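Local coordinates for protein CurH (Lyngbya majuscula, PDB 3KG7) that probably removes water from a beta-hydroxyacyl intermediate, as the dehydratase domain of one module of the curacin polyketide synthase, at residues H35-D40 with A192-G197; E155-A158 with V163-P166. All coordinates share one frame; numbering follows the deposited sequence.

Overall arrangement
Two small contacts illustrate how loops, a helix and a short strand pack against one another in a double hotdog fold. Along the chain the order is 35-40, 155-158, 163-166 and 192-197, so contact 2 is nested inside the long loop that contact 1 closes. Their centres lie about 18 Å apart, yet they meet directly: G165 N is 2.6 Å from D40 O, a probable hydrogen bond. The joint continues into a small antiparallel sheet, where strand 162-164 pairs with strand 41-43, which directly follows segment 35-40. Contact 1 and the D40–G165 bond thus join early and late sequence, whereas contact 2 is local, packing a helix on the strand that follows it.

Contact 1. Residues H35-D40 with A192-G197; sequences HPWIGD and AFQLAG
The indole of W37 meets the amide of Q194 edge on: Q194 OE1 sits in the indole plane, 3.8 Å from W37 CD1, and the two planes are 57° apart. One indole face is covered by I38 CG1, 3.8 Å above the plane and over its centre, and the ring of H201 makes an edge-to-face pair with the same indole. Here two loops of the double hotdog fold meet, one leading into strand 41-43 and the other into helix 202-207. The turn at 35-40 closes on itself through backbone bonds and ends as a short 3-10 segment. P36 faces Q194 from the opposite direction, with P36 CD 3.3 Å from Q194 OE1, so the CG–CD edge of the pyrrolidine lies against the amide, nearest its oxygen. These are van der Waals contacts. With CG between its backbone N and carbonyl carbon (chi1 61°), W37 swings its indole back beside H35, whose NE2 is in turn bonded to Q28. A hydrogen bond there helps to set the indole's rotation: W37 NE1 donates to H35 ND1, 3.1 Å away, and NE1 lies in the imidazole plane while ND1 sits 24° out of the indole plane.

Contact 2. Residues E155-A158 with V163-P166; sequences EIYA and VYGP
The phenolic OH of Y157 is hydrogen-bonded to the backbone carbonyl oxygen of R210, and this bond ties down the far end of the ring while one face receives the edge of Y164. The aromatic pair is T-shaped: the planes stand at 89° and the centroids are 5.2 Å apart. The touching edge is the CD1–CE1 side of Y164. Its CE1 lies 3.5 Å above the Y157 plane, displaced from the centre toward the rim formed by CD2 and CE2, and the closest approach is 3.6 Å, from Y157 CD2 to Y164 CE1. Y157 leaves the helix with CG beside its backbone N and anti to the carbonyl carbon (chi1 -55°), which sends the side chain toward the strand, and chi2 (-35°) then turns one ring face to Y164. Y164 has two further partners: R210 in a cation-pi contact, and D206, whose OD2 forms a weak hydrogen bond with Y164 OH. R210 thus serves both tyrosines, with its carbonyl for one and its side chain for the other. A leucine in place of Y157 would probably leave the R210 carbonyl without its phenol partner and the Y164 edge without an aromatic face to rest on. Helix 150-159 is followed closely by strand 162-164, an outermost strand of the small antiparallel sheet with 41-43 and 46-47 in this double hotdog fold.

Contact 1. Residues H35-D40 with A192-G197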
ATOM      1  N   HIS C  35      14.605 -12.141   9.821  1.00 84.08           N
ATOM      2  CA  HIS C  35      15.911 -11.543   9.635  1.00 83.19           C
ATOM      3  C   HIS C  35      16.840 -11.898  10.794  1.00 82.96           C
ATOM      4  O   HIS C  35      17.206 -11.018  11.575  1.00 84.20           O
ATOM      5  CB  HIS C  35      15.763 -10.025   9.585  1.00 84.81           C
ATOM      6  CG  HIS C  35      15.049  -9.524   8.374  1.00 85.81           C
ATOM      7  ND1 HIS C  35      15.714  -9.106   7.242  1.00 87.30           N
ATOM      8  CD2 HIS C  35      13.729  -9.367   8.119  1.00 85.76           C
ATOM      9  CE1 HIS C  35      14.831  -8.724   6.334  1.00 87.71           C
ATOM     10  NE2 HIS C  35      13.620  -8.875   6.841  1.00 86.66           N
ATOM     11  N   PRO C  36      17.243 -13.178  10.902  1.00 81.47           N
ATOM     12  CA  PRO C  36      18.100 -13.579  12.008  1.00 79.64           C
ATOM     13  C   PRO C  36      19.386 -12.777  12.127  1.00 80.70           C
ATOM     14  O   PRO C  36      19.959 -12.717  13.213  1.00 81.22           O
ATOM     15  CB  PRO C  36      18.422 -15.043  11.693  1.00 78.81           C
ATOM     16  CG  PRO C  36      18.107 -15.216  10.268  1.00 78.34           C
ATOM     17  CD  PRO C  36      16.940 -14.322  10.029  1.00 80.01           C
ATOM     18  N   TRP C  37      19.833 -12.170  11.031  1.00 79.96           N
ATOM     19  CA  TRP C  37      21.102 -11.430  11.027  1.00 80.81           C
ATOM     20  C   TRP C  37      21.127 -10.266  12.010  1.00 80.93           C
ATOM     21  O   TRP C  37      22.176  -9.943  12.553  1.00 81.31           O
ATOM     22  CB  TRP C  37      21.470 -10.943   9.622  1.00 81.19           C
ATOM     23  CG  TRP C  37      20.490  -9.993   8.983  1.00 81.09           C
ATOM     24  CD1 TRP C  37      19.396 -10.327   8.233  1.00 82.03           C
ATOM     25  CD2 TRP C  37      20.531  -8.562   9.018  1.00 81.39           C
ATOM     26  NE1 TRP C  37      18.747  -9.189   7.810  1.00 82.65           N
ATOM     27  CE2 TRP C  37      19.427  -8.092   8.273  1.00 82.02           C
ATOM     28  CE3 TRP C  37      21.394  -7.626   9.611  1.00 82.45           C
ATOM     29  CZ2 TRP C  37      19.162  -6.728   8.101  1.00 81.48           C
ATOM     30  CZ3 TRP C  37      21.128  -6.268   9.443  1.00 81.91           C
ATOM     31  CH2 TRP C  37      20.020  -5.835   8.687  1.00 80.91           C
ATOM     32  N   ILE C  38      19.973  -9.647  12.242  1.00 80.23           N
ATOM     33  CA  ILE C  38      19.903  -8.509  13.163  1.00 79.40           C
ATOM     34  C   ILE C  38      20.384  -8.918  14.548  1.00 80.83           C
ATOM     35  O   ILE C  38      21.057  -8.152  15.233  1.00 82.72           O
ATOM     36  CB  ILE C  38      18.494  -7.902  13.250  1.00 77.96           C
ATOM     37  CG1 ILE C  38      17.992  -7.551  11.852  1.00 78.04           C
ATOM     38  CG2 ILE C  38      18.490  -6.670  14.161  1.00 75.59           C
ATOM     39  CD1 ILE C  38      16.531  -7.255  11.803  1.00 78.70           C
ATOM     40  N   GLY C  39      20.060 -10.144  14.945  1.00 79.65           N
ATOM     41  CA  GLY C  39      20.500 -10.687  16.219  1.00 78.10           C
ATOM     42  C   GLY C  39      22.003 -10.750  16.375  1.00 79.75           C
ATOM     43  O   GLY C  39      22.506 -10.890  17.486  1.00 80.32           O
ATOM     44  N   ASP C  40      22.727 -10.649  15.263  1.00 81.55           N
ATOM     45  CA  ASP C  40      24.187 -10.635  15.301  1.00 82.54           C
ATOM     46  C   ASP C  40      24.793  -9.236  15.091  1.00 83.05           C
ATOM     47  O   ASP C  40      26.016  -9.092  14.997  1.00 83.84           O
ATOM     48  CB  ASP C  40      24.771 -11.681  14.343  1.00 85.07           C
ATOM     49  CG  ASP C  40      24.735 -13.101  14.922  1.00 87.10           C
ATOM     50  OD1 ASP C  40      24.772 -13.274  16.167  1.00 86.63           O
ATOM     51  OD2 ASP C  40      24.674 -14.056  14.119  1.00 88.73           O
ATOM     52  N   ALA C 192      25.329 -16.315   3.987  1.00 81.92           N
ATOM     53  CA  ALA C 192      25.155 -16.753   2.587  1.00 82.47           C
ATOM     54  C   ALA C 192      23.731 -17.136   2.139  1.00 82.92           C
ATOM     55  O   ALA C 192      23.302 -16.728   1.064  1.00 83.99           O
ATOM     56  CB  ALA C 192      26.144 -17.878   2.249  1.00 81.38           C
ATOM     57  N   PHE C 193      23.006 -17.901   2.959  1.00 83.50           N
ATOM     58  CA  PHE C 193      21.659 -18.387   2.616  1.00 84.99           C
ATOM     59  C   PHE C 193      20.622 -17.278   2.493  1.00 85.63           C
ATOM     60  O   PHE C 193      19.609 -17.431   1.807  1.00 86.12           O
ATOM     61  CB  PHE C 193      21.168 -19.389   3.667  1.00 86.47           C
ATOM     62  CG  PHE C 193      19.728 -19.834   3.482  1.00 86.92           C
ATOM     63  CD1 PHE C 193      19.430 -21.005   2.788  1.00 86.82           C
ATOM     64  CD2 PHE C 193      18.671 -19.090   4.016  1.00 87.33           C
ATOM     65  CE1 PHE C 193      18.104 -21.432   2.627  1.00 86.97           C
ATOM     66  CE2 PHE C 193      17.338 -19.502   3.850  1.00 88.26           C
ATOM     67  CZ  PHE C 193      17.056 -20.681   3.161  1.00 87.03           C
ATOM     68  N   GLN C 194      20.865 -16.175   3.182  1.00 86.02           N
ATOM     69  CA  GLN C 194      19.881 -15.095   3.285  1.00 87.25           C
ATOM     70  C   GLN C 194      19.911 -14.124   2.110  1.00 88.54           C
ATOM     71  O   GLN C 194      19.002 -13.304   1.955  1.00 89.33           O
ATOM     72  CB  GLN C 194      20.072 -14.311   4.590  1.00 86.69           C
ATOM     73  CG  GLN C 194      20.114 -15.189   5.838  1.00 88.59           C
ATOM     74  CD  GLN C 194      19.806 -14.423   7.108  1.00 88.96           C
ATOM     75  OE1 GLN C 194      18.708 -13.891   7.272  1.00 91.42           O
ATOM     76  NE2 GLN C 194      20.771 -14.375   8.022  1.00 88.34           N
ATOM     77  N   LEU C 195      20.959 -14.199   1.294  1.00 88.06           N
ATOM     78  CA  LEU C 195      21.092 -13.281   0.175  1.00 87.69           C
ATOM     79  C   LEU C 195      20.086 -13.621  -0.923  1.00 89.28           C
ATOM     80  O   LEU C 195      19.776 -14.794  -1.147  1.00 89.76           O
ATOM     81  CB  LEU C 195      22.530 -13.252  -0.341  1.00 86.29           C
ATOM     82  CG  LEU C 195      23.585 -12.798   0.675  1.00 86.25           C
ATOM     83  CD1 LEU C 195      24.906 -12.497   0.001  1.00 86.10           C
ATOM     84  CD2 LEU C 195      23.131 -11.581   1.442  1.00 86.89           C
ATOM     85  N   ALA C 196      19.565 -12.585  -1.580  1.00 89.85           N
ATOM     86  CA  ALA C 196      18.451 -12.727  -2.523  1.00 90.02           C
ATOM     87  C   ALA C 196      18.588 -11.829  -3.761  1.00 89.89           C
ATOM     88  O   ALA C 196      17.606 -11.242  -4.238  1.00 91.92           O
ATOM     89  CB  ALA C 196      17.115 -12.453  -1.803  1.00 89.33           C
ATOM     90  N   GLY C 197      19.804 -11.714  -4.278  1.00 87.50           N
ATOM     91  CA  GLY C 197      20.015 -11.006  -5.530  1.00 87.19           C
ATOM     92  C   GLY C 197      19.911  -9.501  -5.427  1.00 86.68           C
ATOM     93  O   GLY C 197      19.948  -8.807  -6.439  1.00 87.32           O
TER

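Contact 2. Residues E155-A158 with V163-P166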
ATOM      1  N   GLU C 155      37.933  -5.580  19.899  1.00 89.17           N
ATOM      2  CA  GLU C 155      38.028  -4.920  21.195  1.00 91.20           C
ATOM      3  C   GLU C 155      37.600  -3.458  21.116  1.00 91.10           C
ATOM      4  O   GLU C 155      36.921  -2.960  22.015  1.00 91.32           O
ATOM      5  CB  GLU C 155      39.435  -5.069  21.777  1.00 91.04           C
ATOM      6  CG  GLU C 155      39.671  -6.433  22.433  1.00 92.35           C
ATOM      7  CD  GLU C 155      41.154  -6.773  22.569  1.00 93.94           C
ATOM      8  OE1 GLU C 155      41.836  -6.895  21.522  1.00 94.95           O
ATOM      9  OE2 GLU C 155      41.635  -6.933  23.718  1.00 93.52           O
ATOM     10  N   ILE C 156      37.978  -2.781  20.034  1.00 91.12           N
ATOM     11  CA  ILE C 156      37.585  -1.390  19.830  1.00 91.18           C
ATOM     12  C   ILE C 156      36.064  -1.271  19.762  1.00 90.80           C
ATOM     13  O   ILE C 156      35.475  -0.408  20.418  1.00 91.32           O
ATOM     14  CB  ILE C 156      38.285  -0.779  18.590  1.00 91.77           C
ATOM     15  CG1 ILE C 156      39.609  -0.133  19.018  1.00 91.41           C
ATOM     16  CG2 ILE C 156      37.382   0.240  17.871  1.00 91.67           C
ATOM     17  CD1 ILE C 156      40.472   0.341  17.863  1.00 93.19           C
ATOM     18  N   TYR C 157      35.437  -2.156  18.990  1.00 89.55           N
ATOM     19  CA  TYR C 157      33.983  -2.184  18.876  1.00 88.86           C
ATOM     20  C   TYR C 157      33.333  -2.479  20.219  1.00 88.75           C
ATOM     21  O   TYR C 157      32.393  -1.794  20.618  1.00 88.91           O
ATOM     22  CB  TYR C 157      33.543  -3.223  17.853  1.00 89.90           C
ATOM     23  CG  TYR C 157      34.166  -3.051  16.490  1.00 90.76           C
ATOM     24  CD1 TYR C 157      34.438  -1.753  15.958  1.00 90.41           C
ATOM     25  CD2 TYR C 157      34.463  -4.178  15.713  1.00 92.12           C
ATOM     26  CE1 TYR C 157      35.012  -1.594  14.692  1.00 90.95           C
ATOM     27  CE2 TYR C 157      35.024  -4.033  14.439  1.00 92.88           C
ATOM     28  CZ  TYR C 157      35.302  -2.735  13.941  1.00 91.18           C
ATOM     29  OH  TYR C 157      35.864  -2.598  12.694  1.00 90.97           O
ATOM     30  N   ALA C 158      33.848  -3.492  20.913  1.00 88.11           N
ATOM     31  CA  ALA C 158      33.355  -3.853  22.241  1.00 88.41           C
ATOM     32  C   ALA C 158      33.459  -2.676  23.203  1.00 88.33           C
ATOM     33  O   ALA C 158      32.646  -2.547  24.124  1.00 86.89           O
ATOM     34  CB  ALA C 158      34.103  -5.058  22.783  1.00 87.10           C
ATOM     35  N   VAL C 163      29.077  -5.316  19.149  1.00 83.11           N
ATOM     36  CA  VAL C 163      29.552  -6.686  18.929  1.00 81.79           C
ATOM     37  C   VAL C 163      28.943  -7.264  17.660  1.00 82.43           C
ATOM     38  O   VAL C 163      27.719  -7.280  17.492  1.00 83.14           O
ATOM     39  CB  VAL C 163      29.268  -7.644  20.134  1.00 81.56           C
ATOM     40  CG1 VAL C 163      29.925  -9.011  19.915  1.00 80.15           C
ATOM     41  CG2 VAL C 163      29.750  -7.053  21.454  1.00 80.22           C
ATOM     42  N   TYR C 164      29.817  -7.733  16.774  1.00 82.49           N
ATOM     43  CA  TYR C 164      29.418  -8.339  15.512  1.00 81.64           C
ATOM     44  C   TYR C 164      29.387  -9.861  15.651  1.00 80.77           C
ATOM     45  O   TYR C 164      30.424 -10.491  15.831  1.00 80.80           O
ATOM     46  CB  TYR C 164      30.391  -7.940  14.390  1.00 84.80           C
ATOM     47  CG  TYR C 164      30.370  -6.477  13.964  1.00 85.63           C
ATOM     48  CD1 TYR C 164      31.466  -5.646  14.207  1.00 87.04           C
ATOM     49  CD2 TYR C 164      29.274  -5.934  13.290  1.00 87.23           C
ATOM     50  CE1 TYR C 164      31.466  -4.305  13.805  1.00 86.84           C
ATOM     51  CE2 TYR C 164      29.264  -4.589  12.879  1.00 87.36           C
ATOM     52  CZ  TYR C 164      30.364  -3.788  13.143  1.00 86.95           C
ATOM     53  OH  TYR C 164      30.368  -2.468  12.750  1.00 87.69           O
ATOM     54  N   GLY C 165      28.194 -10.444  15.574  1.00 80.30           N
ATOM     55  CA  GLY C 165      28.041 -11.895  15.597  1.00 79.69           C
ATOM     56  C   GLY C 165      28.362 -12.542  14.255  1.00 79.86           C
ATOM     57  O   GLY C 165      28.616 -11.838  13.271  1.00 79.53           O
ATOM     58  N   PRO C 166      28.344 -13.890  14.205  1.00 80.01           N
ATOM     59  CA  PRO C 166      28.690 -14.727  13.045  1.00 80.85           C
ATOM     60  C   PRO C 166      28.156 -14.241  11.691  1.00 82.21           C
ATOM     61  O   PRO C 166      28.847 -14.363  10.671  1.00 80.95           O
ATOM     62  CB  PRO C 166      28.055 -16.075  13.400  1.00 80.57           C
ATOM     63  CG  PRO C 166      28.153 -16.136  14.865  1.00 79.21           C
ATOM     64  CD  PRO C 166      27.956 -14.721  15.361  1.00 79.32           C
TER